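Local coordinates for protein Endonuclease/exonuclease/phosphatase (Beutenbergia cavernae DSM 12333, PDB 4RUW) that is of unknown function but belongs to the endonuclease/exonuclease/phosphatase family, joining a DNase I-like domain that carries a zinc ion to an Ig-like domain, at residues 397-400 and 401-404; 292-295 and 296-299; 111-114 and 115-118; 74-77 and 78-81; 204-207 and 208-211. All coordinates share one frame; numbering follows the deposited sequence. Where two conformers were deposited one is given.

Contact 1 (397-400 and 401-404)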
loop_
_atom_site.group_PDB
_atom_site.type_symbol
_atom_site.label_atom_id
_atom_site.label_comp_id
_atom_site.label_asym_id
_atom_site.label_seq_id
_atom_site.Cartn_x
_atom_site.Cartn_y
_atom_site.Cartn_z
ATOM N N SER A 397 18.636 8.982 5.584
ATOM C CA SER A 397 18.658 10.377 5.166
ATOM C C SER A 397 18.002 10.501 3.793
ATOM O O SER A 397 17.284 9.603 3.368
ATOM C CB SER A 397 20.083 10.925 5.161
ATOM O OG SER A 397 20.927 10.126 4.365
ATOM N N GLY A 398 18.214 11.618 3.113
ATOM C CA GLY A 398 17.633 11.810 1.793
ATOM C C GLY A 398 16.240 12.404 1.880
ATOM O O GLY A 398 16.000 13.284 2.697
ATOM N N THR A 399 15.329 11.954 1.024
ATOM C CA THR A 399 13.952 12.452 1.058
ATOM C C THR A 399 12.984 11.288 0.924
ATOM O O THR A 399 13.397 10.136 0.791
ATOM C CB THR A 399 13.642 13.448 -0.085
ATOM O OG1 THR A 399 13.508 12.733 -1.319
ATOM C CG2 THR A 399 14.720 14.524 -0.209
ATOM N N SER A 400 11.688 11.584 0.928
ATOM C CA SER A 400 10.685 10.549 0.730
ATOM C C SER A 400 10.792 9.844 -0.624
ATOM O O SER A 400 10.211 8.780 -0.816
ATOM C CB SER A 400 9.281 11.130 0.896
ATOM O OG SER A 400 8.955 12.004 -0.171
ATOM N N ARG A 401 11.521 10.430 -1.566
ATOM C CA ARG A 401 11.726 9.783 -2.864
ATOM C C ARG A 401 12.749 8.649 -2.822
ATOM O O ARG A 401 12.879 7.896 -3.787
ATOM C CB ARG A 401 12.134 10.806 -3.920
ATOM C CG ARG A 401 11.044 11.812 -4.230
ATOM C CD ARG A 401 11.483 12.751 -5.328
ATOM N NE ARG A 401 10.455 13.736 -5.625
ATOM C CZ ARG A 401 10.601 14.715 -6.509
ATOM N NH1 ARG A 401 11.745 14.841 -7.169
ATOM N NH2 ARG A 401 9.612 15.566 -6.728
ATOM N N ASP A 402 13.467 8.530 -1.707
ATOM C CA ASP A 402 14.550 7.565 -1.582
ATOM C C ASP A 402 14.155 6.369 -0.729
ATOM O O ASP A 402 13.371 6.488 0.218
ATOM C CB ASP A 402 15.785 8.234 -0.975
ATOM C CG ASP A 402 16.229 9.448 -1.750
ATOM O OD1 ASP A 402 16.148 9.424 -2.996
ATOM O OD2 ASP A 402 16.638 10.436 -1.107
ATOM N N ARG A 403 14.727 5.223 -1.073
ATOM C CA ARG A 403 14.511 3.964 -0.383
ATOM C C ARG A 403 14.822 4.090 1.109
ATOM O O ARG A 403 15.757 4.791 1.488
ATOM C CB ARG A 403 15.437 2.932 -1.031
ATOM C CG ARG A 403 15.332 1.519 -0.523
ATOM C CD ARG A 403 16.259 0.631 -1.325
ATOM N NE ARG A 403 16.263 -0.727 -0.796
ATOM C CZ ARG A 403 16.981 -1.725 -1.294
ATOM N NH1 ARG A 403 17.771 -1.517 -2.337
ATOM N NH2 ARG A 403 16.911 -2.926 -0.739
ATOM N N CYS A 404 14.029 3.400 1.938
ATOM C CA CYS A 404 14.260 3.287 3.387
ATOM C C CYS A 404 15.559 2.537 3.687
ATOM O O CYS A 404 16.118 1.866 2.816
ATOM C CB CYS A 404 13.114 2.524 4.078
ATOM S SG CYS A 404 11.520 3.372 4.297
#
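Thr399 and Asp402 meet at the two ends of a tight reversal and hold each other through both backbone and side chain. OG1 of Thr399 stands between its own backbone N and carbonyl carbon (chi1 74°), and this turns the hydroxyl forward to accept Arg401 N at 3.1 Å. The methyl CG2 takes the place beside the backbone N instead. OG1 is gripped a second time from outside, by Gln371 O. From the far end the Asp402 side chain folds back with CG beside its own N (chi1 -55°), so that OD2 accepts Thr399 N, 2.9 Å away; the N-H comes from above the carboxylate plane. Gly398 CA brushes that same oxygen at 3.4 Å from OD2 of Asp402.

Between these residues runs a type I beta turn, closed by Asp402 N to Thr399 O at 3.0 Å, and the Thr399 hydroxyl adds an ST turn to it. The whole loop links strands 390-396 and 405-410 of the Ig-like domain, and Cys404 at its end belongs to the disulfide with Cys366.

Arg401 lies alongside Thr399, both side chains pointing the same way, with its CB 3.5 Å from Thr399 OG1. Beyond CB the arginine runs straight out, extended from CG to NE, and leaves the turn altogether: NE makes a salt bridge with Asp292 and NH2 a hydrogen bond with Ser288 OG. Ser400 faces the other way, its CB directed off the turn and its buried OG bonded to Gly370 O.

Contact 2 (292-295 and 296-299)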
loop_
_atom_site.group_PDB
_atom_site.type_symbol
_atom_site.label_atom_id
_atom_site.label_comp_id
_atom_site.label_asym_id
_atom_site.label_seq_id
_atom_site.Cartn_x
_atom_site.Cartn_y
_atom_site.Cartn_z
ATOM N N ASP A 292 6.710 11.940 -7.119
ATOM C CA ASP A 292 5.959 11.834 -5.873
ATOM C C ASP A 292 4.618 11.122 -6.047
ATOM O O ASP A 292 3.992 10.733 -5.058
ATOM C CB ASP A 292 5.715 13.221 -5.279
ATOM C CG ASP A 292 6.993 13.999 -5.101
ATOM O OD1 ASP A 292 7.932 13.458 -4.477
ATOM O OD2 ASP A 292 7.075 15.138 -5.610
ATOM N N ARG A 293 4.178 10.953 -7.295
ATOM C CA ARG A 293 2.843 10.426 -7.590
ATOM C C ARG A 293 2.772 8.903 -7.548
ATOM O O ARG A 293 2.338 8.240 -8.497
ATOM C CB ARG A 293 2.308 11.008 -8.899
ATOM C CG ARG A 293 1.954 12.480 -8.757
ATOM C CD ARG A 293 1.327 13.044 -10.008
ATOM N NE ARG A 293 0.768 14.360 -9.734
ATOM C CZ ARG A 293 0.299 15.182 -10.661
ATOM N NH1 ARG A 293 0.333 14.824 -11.939
ATOM N NH2 ARG A 293 -0.195 16.363 -10.305
ATOM N N ARG A 294 3.219 8.363 -6.418
ATOM C CA ARG A 294 3.109 6.949 -6.096
ATOM C C ARG A 294 1.957 6.847 -5.110
ATOM O O ARG A 294 2.083 7.276 -3.957
ATOM C CB ARG A 294 4.412 6.446 -5.473
ATOM C CG ARG A 294 4.417 4.957 -5.157
ATOM C CD ARG A 294 5.781 4.489 -4.698
ATOM N NE ARG A 294 6.131 5.000 -3.373
ATOM C CZ ARG A 294 5.960 4.319 -2.239
ATOM N NH1 ARG A 294 5.430 3.098 -2.257
ATOM N NH2 ARG A 294 6.324 4.858 -1.079
ATOM N N ILE A 295 0.827 6.315 -5.574
ATOM C CA ILE A 295 -0.403 6.329 -4.784
ATOM C C ILE A 295 -1.061 4.955 -4.708
ATOM O O ILE A 295 -2.112 4.809 -4.067
ATOM C CB ILE A 295 -1.414 7.392 -5.306
ATOM C CG1 ILE A 295 -1.816 7.105 -6.756
ATOM C CG2 ILE A 295 -0.856 8.812 -5.153
ATOM C CD1 ILE A 295 -2.942 7.994 -7.254
ATOM N N ASP A 296 -0.455 3.965 -5.357
ATOM C CA ASP A 296 -0.886 2.572 -5.290
ATOM C C ASP A 296 0.175 1.844 -4.479
ATOM O O ASP A 296 1.360 1.988 -4.759
ATOM C CB ASP A 296 -0.947 1.970 -6.687
ATOM C CG ASP A 296 -2.002 2.622 -7.575
ATOM O OD1 ASP A 296 -1.719 3.661 -8.217
ATOM O OD2 ASP A 296 -3.119 2.068 -7.671
ATOM N N TYR A 297 -0.253 1.089 -3.464
ATOM C CA TYR A 297 0.666 0.534 -2.487
ATOM C C TYR A 297 0.405 -0.942 -2.225
ATOM O O TYR A 297 -0.726 -1.427 -2.360
ATOM C CB TYR A 297 0.485 1.241 -1.140
ATOM C CG TYR A 297 0.817 2.711 -1.094
ATOM C CD1 TYR A 297 2.061 3.148 -0.661
ATOM C CD2 TYR A 297 -0.129 3.666 -1.433
ATOM C CE1 TYR A 297 2.362 4.488 -0.582
ATOM C CE2 TYR A 297 0.161 5.012 -1.354
ATOM C CZ TYR A 297 1.412 5.419 -0.932
ATOM O OH TYR A 297 1.721 6.753 -0.826
ATOM N N VAL A 298 1.451 -1.632 -1.777
ATOM C CA VAL A 298 1.319 -2.918 -1.108
ATOM C C VAL A 298 1.988 -2.789 0.252
ATOM O O VAL A 298 3.204 -2.589 0.328
ATOM C CB VAL A 298 1.957 -4.070 -1.925
ATOM C CG1 VAL A 298 1.844 -5.378 -1.151
ATOM C CG2 VAL A 298 1.298 -4.172 -3.288
ATOM N N PHE A 299 1.190 -2.873 1.310
ATOM C CA PHE A 299 1.692 -2.881 2.679
ATOM C C PHE A 299 1.662 -4.307 3.210
ATOM O O PHE A 299 0.748 -5.071 2.886
ATOM C CB PHE A 299 0.831 -1.984 3.577
ATOM C CG PHE A 299 1.086 -0.514 3.392
ATOM C CD1 PHE A 299 2.097 0.116 4.110
ATOM C CD2 PHE A 299 0.323 0.244 2.514
ATOM C CE1 PHE A 299 2.355 1.465 3.957
ATOM C CE2 PHE A 299 0.581 1.605 2.356
ATOM C CZ PHE A 299 1.602 2.207 3.073
HETATM O O HOH W 1 4.038 1.474 -4.263
#
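Between Arg294 and Tyr297 the backbone leaves an irregular loop, is kinked at Ile295 (psi -1°), and straightens at Asp296 into strand 296-300. This is an inner strand of one of the mixed sheets of the DNase I-like domain, paired with 230-233 and 264-265, and the Arg-Ile-Asp-Tyr run that leads into it is a recurrent sequence of this family.

No direct hydrogen bond crosses the junction; side-chain packing and a water do the work. The aliphatic part of Arg294 starts out extended and then bends sharply at chi3 (70°), which brings the guanidinium back beside Tyr297. The two side chains cross at about a right angle. The flat groups are 66° apart and so do not stack: CE1 of the tyrosine lies over one face of the guanidinium, and NH1 of Arg294 is 3.7 Å from CD1 of Tyr297. NH2 of Arg294 is held elsewhere, in a salt bridge to Asp265. On its other flank the tyrosine meets the kink, CD2 of Tyr297 lying 3.5 Å from Ile295 O, an oblique approach. Its buried hydroxyl is bonded to Ile238 O.

Asp296 crosses obliquely against Ile295, OD1 of the aspartate 3.7 Å from CG1 of the isoleucine. That OD1 is gripped twice, by Thr278 OG1 and by ND1 of His321, consistent with the Asp-His pairing known from other DNase I-like proteins.

A water ties loop to strand: it sits in the plane of the guanidinium at its edge, accepts from Arg294 NH1 at 2.9 Å and donates to Asp296 O at 2.8 Å.

Contact 3 (111-114 and 115-118)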
loop_
_atom_site.group_PDB
_atom_site.type_symbol
_atom_site.label_atom_id
_atom_site.label_comp_id
_atom_site.label_asym_id
_atom_site.label_seq_id
_atom_site.Cartn_x
_atom_site.Cartn_y
_atom_site.Cartn_z
ATOM N N PRO A 111 -15.781 -8.598 -13.939
ATOM C CA PRO A 111 -15.184 -9.706 -13.180
ATOM C C PRO A 111 -15.336 -11.048 -13.904
ATOM O O PRO A 111 -14.395 -11.841 -13.917
ATOM C CB PRO A 111 -15.978 -9.698 -11.867
ATOM C CG PRO A 111 -16.430 -8.289 -11.723
ATOM C CD PRO A 111 -16.735 -7.833 -13.113
ATOM N N ALA A 112 -16.489 -11.292 -14.520
ATOM C CA ALA A 112 -16.693 -12.545 -15.230
ATOM C C ALA A 112 -15.778 -12.633 -16.447
ATOM O O ALA A 112 -15.238 -13.697 -16.755
ATOM C CB ALA A 112 -18.142 -12.694 -15.639
ATOM N N ARG A 113 -15.592 -11.516 -17.141
ATOM C CA ARG A 113 -14.741 -11.514 -18.321
ATOM C C ARG A 113 -13.268 -11.736 -17.948
ATOM O O ARG A 113 -12.556 -12.506 -18.597
ATOM C CB ARG A 113 -14.936 -10.216 -19.107
ATOM C CG ARG A 113 -14.069 -10.093 -20.346
ATOM C CD ARG A 113 -14.227 -11.268 -21.295
ATOM N NE ARG A 113 -13.531 -10.985 -22.548
ATOM C CZ ARG A 113 -13.037 -11.906 -23.368
ATOM N NH1 ARG A 113 -13.161 -13.196 -23.086
ATOM N NH2 ARG A 113 -12.408 -11.524 -24.469
ATOM N N LEU A 114 -12.813 -11.066 -16.894
ATOM C CA LEU A 114 -11.443 -11.259 -16.433
ATOM C C LEU A 114 -11.218 -12.700 -15.966
ATOM O O LEU A 114 -10.191 -13.302 -16.260
ATOM C CB LEU A 114 -11.075 -10.250 -15.345
ATOM C CG LEU A 114 -10.932 -8.808 -15.822
ATOM C CD1 LEU A 114 -10.973 -7.859 -14.633
ATOM C CD2 LEU A 114 -9.627 -8.659 -16.612
ATOM N N ALA A 115 -12.198 -13.260 -15.265
ATOM C CA ALA A 115 -12.112 -14.651 -14.829
ATOM C C ALA A 115 -12.024 -15.602 -16.024
ATOM O O ALA A 115 -11.249 -16.551 -16.012
ATOM C CB ALA A 115 -13.293 -15.009 -13.957
ATOM N N GLU A 116 -12.801 -15.333 -17.069
ATOM C CA GLU A 116 -12.754 -16.163 -18.265
ATOM C C GLU A 116 -11.370 -16.103 -18.917
ATOM O O GLU A 116 -10.808 -17.125 -19.305
ATOM C CB GLU A 116 -13.826 -15.708 -19.253
ATOM C CG GLU A 116 -13.821 -16.461 -20.558
ATOM C CD GLU A 116 -14.924 -16.002 -21.479
ATOM O OE1 GLU A 116 -15.043 -14.777 -21.720
ATOM O OE2 GLU A 116 -15.685 -16.873 -21.943
ATOM N N LEU A 117 -10.822 -14.901 -19.016
ATOM C CA LEU A 117 -9.530 -14.697 -19.658
ATOM C C LEU A 117 -8.354 -15.312 -18.903
ATOM O O LEU A 117 -7.330 -15.628 -19.510
ATOM C CB LEU A 117 -9.277 -13.203 -19.863
ATOM C CG LEU A 117 -10.119 -12.543 -20.953
ATOM C CD1 LEU A 117 -10.192 -11.050 -20.712
ATOM C CD2 LEU A 117 -9.537 -12.848 -22.328
ATOM N N LEU A 118 -8.491 -15.473 -17.588
ATOM C CA LEU A 118 -7.367 -15.877 -16.742
ATOM C C LEU A 118 -7.534 -17.265 -16.125
ATOM O O LEU A 118 -6.642 -17.740 -15.423
ATOM C CB LEU A 118 -7.111 -14.823 -15.656
ATOM C CG LEU A 118 -6.503 -13.519 -16.186
ATOM C CD1 LEU A 118 -6.630 -12.390 -15.179
ATOM C CD2 LEU A 118 -5.043 -13.727 -16.592
#
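Arg113 sends CG away from its own N, beside the carbonyl carbon, and then bends at chi2 (55°), which lays its chain along the helix toward Glu116 and Leu117. Glu116 is fully extended from CA onward, so its carboxylate reaches the same level. There Arg113 NH1 and Glu116 OE1 form a salt bridge of 2.8 Å. It is not an in-plane pairing: the carboxylate is turned 82° to the guanidinium, NH1 meets OE1 from above the carboxylate plane, and the hydrogen bond is noticeably bent.

Leu117, one residue further, lies against the same arginine. Its CD2 sits over one guanidinium face, 3.7 Å from NH1 of Arg113 and offset toward the rim, while Leu117 CD1 rests 3.8 Å from Arg113 NE. The charged group is thus held at its edge by a carboxylate and on a face by a methyl.

These are i to i+3 and i to i+4 contacts of the alpha-helix 110-118, whose side chains reach helix 77-87 through Arg113 and Leu117, and strand 91-98 through Pro111 and Leu114. Regular backbone bonds such as Leu117 N to Arg113 O at 3.0 Å run through it. At its C-terminal end the bond from Leu118 N to Leu114 O is weak, and Leu118 CB lies 3.5 Å from Leu114 O.

Contact 4 (74-77 and 78-81)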
loop_
_atom_site.group_PDB
_atom_site.type_symbol
_atom_site.label_atom_id
_atom_site.label_comp_id
_atom_site.label_asym_id
_atom_site.label_seq_id
_atom_site.Cartn_x
_atom_site.Cartn_y
_atom_site.Cartn_z
ATOM N N VAL A 74 -12.838 2.132 -25.793
ATOM C CA VAL A 74 -12.816 0.693 -26.023
ATOM C C VAL A 74 -12.568 -0.013 -24.702
ATOM O O VAL A 74 -11.618 0.307 -23.994
ATOM C CB VAL A 74 -11.712 0.293 -27.022
ATOM C CG1 VAL A 74 -11.655 -1.219 -27.178
ATOM C CG2 VAL A 74 -11.937 0.969 -28.367
ATOM N N VAL A 75 -13.435 -0.956 -24.362
ATOM C CA VAL A 75 -13.270 -1.736 -23.143
ATOM C C VAL A 75 -12.444 -2.976 -23.480
ATOM O O VAL A 75 -12.861 -3.790 -24.309
ATOM C CB VAL A 75 -14.630 -2.136 -22.558
ATOM C CG1 VAL A 75 -14.444 -2.868 -21.247
ATOM C CG2 VAL A 75 -15.511 -0.898 -22.366
ATOM N N ASP A 76 -11.284 -3.128 -22.844
ATOM C CA ASP A 76 -10.273 -4.074 -23.318
ATOM C C ASP A 76 -9.721 -4.953 -22.187
ATOM O O ASP A 76 -8.542 -4.874 -21.813
ATOM C CB ASP A 76 -9.146 -3.286 -23.997
ATOM C CG ASP A 76 -8.225 -4.156 -24.853
ATOM O OD1 ASP A 76 -8.267 -5.398 -24.775
ATOM O OD2 ASP A 76 -7.426 -3.579 -25.618
ATOM N N GLU A 77 -10.580 -5.804 -21.641
ATOM C CA GLU A 77 -10.134 -6.749 -20.631
ATOM C C GLU A 77 -8.945 -7.634 -21.061
ATOM O O GLU A 77 -8.100 -7.952 -20.232
ATOM C CB GLU A 77 -11.292 -7.611 -20.130
ATOM C CG GLU A 77 -12.363 -6.847 -19.361
ATOM C CD GLU A 77 -13.505 -6.354 -20.221
ATOM O OE1 GLU A 77 -13.374 -6.377 -21.460
ATOM O OE2 GLU A 77 -14.540 -5.940 -19.650
ATOM N N PRO A 78 -8.871 -8.048 -22.345
ATOM C CA PRO A 78 -7.721 -8.899 -22.701
ATOM C C PRO A 78 -6.367 -8.241 -22.488
ATOM O O PRO A 78 -5.400 -8.904 -22.147
ATOM C CB PRO A 78 -7.943 -9.181 -24.192
ATOM C CG PRO A 78 -9.418 -9.154 -24.332
ATOM C CD PRO A 78 -9.879 -8.040 -23.423
ATOM N N ARG A 79 -6.288 -6.949 -22.686
ATOM C CA ARG A 79 -5.056 -6.233 -22.508
ATOM C C ARG A 79 -4.649 -6.237 -21.013
ATOM O O ARG A 79 -3.536 -6.444 -20.681
ATOM C CB ARG A 79 -5.264 -4.841 -23.054
ATOM C CG ARG A 79 -4.040 -4.177 -23.472
ATOM C CD ARG A 79 -4.345 -2.925 -24.249
ATOM N NE ARG A 79 -3.149 -2.141 -24.272
ATOM C CZ ARG A 79 -3.069 -0.908 -24.699
ATOM N NH1 ARG A 79 -4.124 -0.278 -25.149
ATOM N NH2 ARG A 79 -1.940 -0.295 -24.672
ATOM N N ILE A 80 -5.616 -6.046 -20.131
ATOM C CA ILE A 80 -5.402 -6.142 -18.694
ATOM C C ILE A 80 -4.969 -7.565 -18.317
ATOM O O ILE A 80 -3.992 -7.768 -17.590
ATOM C CB ILE A 80 -6.695 -5.753 -17.929
ATOM C CG1 ILE A 80 -7.097 -4.295 -18.217
ATOM C CG2 ILE A 80 -6.558 -6.023 -16.428
ATOM C CD1 ILE A 80 -6.036 -3.266 -17.901
ATOM N N ALA A 81 -5.702 -8.555 -18.810
ATOM C CA ALA A 81 -5.405 -9.939 -18.484
ATOM C C ALA A 81 -4.014 -10.356 -18.945
ATOM O O ALA A 81 -3.337 -11.114 -18.266
ATOM C CB ALA A 81 -6.459 -10.852 -19.072
HETATM O O HOH W 2 -7.174 -1.014 -25.074
#
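Asp76 and Arg79 carry the hydrogen bonds here. The aspartate turns CG away from its backbone N (chi1 -165°), bringing OD1 over the first turn of the helix, where it accepts Arg79 N at 3.3 Å from well above the carboxylate plane. Arg79 N also makes a weak bond to Asp76 O. Further along, Ala81 N points almost straight at Glu77 O, 2.9 Å away, a regular i to i+4 bond of the helix.

Asp76 and Arg79 are bridged by a water rather than paired directly: Asp76 OD2 and Arg79 NH1 are 4.7 Å apart, and a water donates to Asp76 OD2 (2.6 Å) and accepts from Arg79 NH1 (3.1 Å). The arginine has direct salt bridges elsewhere, to Asp70 and Asp315.

Carbon contacts complete the fit. Arg79 CD lies 3.4 Å from Asp76 OD2 as the two side chains cross, and Pro78 CD, a ring carbon, is equally close to Asp76 OD1. Glu77 bends at chi2 and gives OE2 to Gln110 NE2; its buried backbone N has no partner.

This is an N-cap, with Asp76 starting helix 77-87 of the DNase I-like domain, and the Glu77 side chain lies about 9 Å from the zinc ion.

Contact 5 (204-207 and 208-211)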
loop_
_atom_site.group_PDB
_atom_site.type_symbol
_atom_site.label_atom_id
_atom_site.label_comp_id
_atom_site.label_asym_id
_atom_site.label_seq_id
_atom_site.Cartn_x
_atom_site.Cartn_y
_atom_site.Cartn_z
ATOM N N PRO A 204 -7.944 13.029 -3.136
ATOM C CA PRO A 204 -7.778 14.184 -2.248
ATOM C C PRO A 204 -8.164 15.476 -2.964
ATOM O O PRO A 204 -7.361 16.403 -3.060
ATOM C CB PRO A 204 -6.280 14.162 -1.942
ATOM C CG PRO A 204 -5.676 13.620 -3.195
ATOM C CD PRO A 204 -6.666 12.612 -3.742
ATOM N N GLY A 205 -9.403 15.548 -3.436
ATOM C CA GLY A 205 -9.826 16.641 -4.294
ATOM C C GLY A 205 -10.165 17.942 -3.592
ATOM O O GLY A 205 -10.372 18.963 -4.247
ATOM N N SER A 206 -10.225 17.913 -2.265
ATOM C CA SER A 206 -10.635 19.066 -1.471
ATOM C C SER A 206 -10.355 18.758 -0.010
ATOM O O SER A 206 -10.063 17.611 0.335
ATOM C CB SER A 206 -12.134 19.300 -1.629
ATOM O OG SER A 206 -12.844 18.209 -1.055
ATOM N N ALA A 207 -10.474 19.760 0.854
ATOM C CA ALA A 207 -10.276 19.544 2.277
ATOM C C ALA A 207 -11.243 18.499 2.835
ATOM O O ALA A 207 -10.825 17.614 3.583
ATOM C CB ALA A 207 -10.391 20.857 3.038
ATOM N N VAL A 208 -12.521 18.575 2.463
ATOM C CA VAL A 208 -13.475 17.593 2.971
ATOM C C VAL A 208 -13.154 16.176 2.472
ATOM O O VAL A 208 -13.330 15.203 3.215
ATOM C CB VAL A 208 -14.962 17.956 2.696
ATOM C CG1 VAL A 208 -15.376 19.172 3.508
ATOM C CG2 VAL A 208 -15.212 18.182 1.215
ATOM N N LEU A 209 -12.665 16.049 1.237
ATOM C CA LEU A 209 -12.277 14.735 0.736
ATOM C C LEU A 209 -11.071 14.170 1.492
ATOM O O LEU A 209 -11.010 12.970 1.758
ATOM C CB LEU A 209 -12.028 14.772 -0.773
ATOM C CG LEU A 209 -13.316 14.727 -1.600
ATOM C CD1 LEU A 209 -13.045 15.134 -3.039
ATOM C CD2 LEU A 209 -13.956 13.337 -1.524
ATOM N N VAL A 210 -10.109 15.018 1.844
ATOM C CA VAL A 210 -8.981 14.547 2.653
ATOM C C VAL A 210 -9.447 14.109 4.053
ATOM O O VAL A 210 -8.969 13.106 4.598
ATOM C CB VAL A 210 -7.854 15.606 2.730
ATOM C CG1 VAL A 210 -6.807 15.223 3.775
ATOM C CG2 VAL A 210 -7.215 15.788 1.358
ATOM N N GLU A 211 -10.398 14.839 4.632
ATOM C CA GLU A 211 -10.975 14.395 5.898
ATOM C C GLU A 211 -11.650 13.031 5.747
ATOM O O GLU A 211 -11.568 12.189 6.638
ATOM C CB GLU A 211 -11.940 15.435 6.468
ATOM C CG GLU A 211 -11.264 16.755 6.846
ATOM C CD GLU A 211 -10.108 16.590 7.839
ATOM O OE1 GLU A 211 -10.142 15.669 8.683
ATOM O OE2 GLU A 211 -9.154 17.395 7.780
HETATM O O HOH W 3 -8.530 18.384 5.232
#
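Ser206 faces Leu209 across the opening of a helix, hydroxyl toward amide. Its OG is placed between the backbone N and the carbonyl carbon (chi1 66°), which aims it inward over the first turn, and it accepts Leu209 N at 3.2 Å along a fairly straight N-H. This is the N-cap of helix 207-222. Leu209 and Val208 both touch the hydroxyl. Leu209 keeps CG beside its own N, so the chain runs back along the cap: CB is 3.5 Å from Ser206 OG, and CD1 reaches past it to lie 3.7 Å from Gly205 N. Val208 comes in from another direction, with its CG2 methyl 3.3 Å from Ser206 OG.

Val210 lies on the side of Pro204. Its CG2 meets Pro204 CB at 3.8 Å, an apolar touch between the residue two before the cap and the first full turn, and the same methyl also packs on Ser206 O. That carbonyl accepts Val210 N nearly end-on, beginning the regular i to i+4 pattern, which Glu211 N to Ala207 O continues.

Glu211 folds back at chi2 and packs its CG on Ala207 O. A water lies 2.9 Å from Ala207 O and 2.8 Å from Glu211 OE2; with further acceptors nearby it cannot donate to all of them at once. The carboxylate is also held by Gln250 through OE2 and by Lys214 through OE1.

In the fold, helix 207-222 follows strand 192-200 and leads to the parallel strand 230-233 beside it, a beta-alpha-beta crossover. Tyr248 from a loop packs on Ala207 and Val210, and Tyr171 on Leu209.

Contact 2 is the buried one, its centre about 6 Å from the centre of the chain, and its charged and polar side chains are tied to neighbours in the fold and to a bridging water. Contact 5 lies at the surface, while contacts 1, 3 and 4 are partly buried. Contacts 4 and 5 both start helices with a capped amide, from a carboxylate in one and a hydroxyl in the other. Contacts 3 and 4 belong to neighbouring helices that pack together, Leu117 CD1 lying 3.7 Å from Glu77 C, near the zinc ion. Contact 1 alone belongs to the Ig-like domain; its Arg401 links it to contact 2 across the two domains.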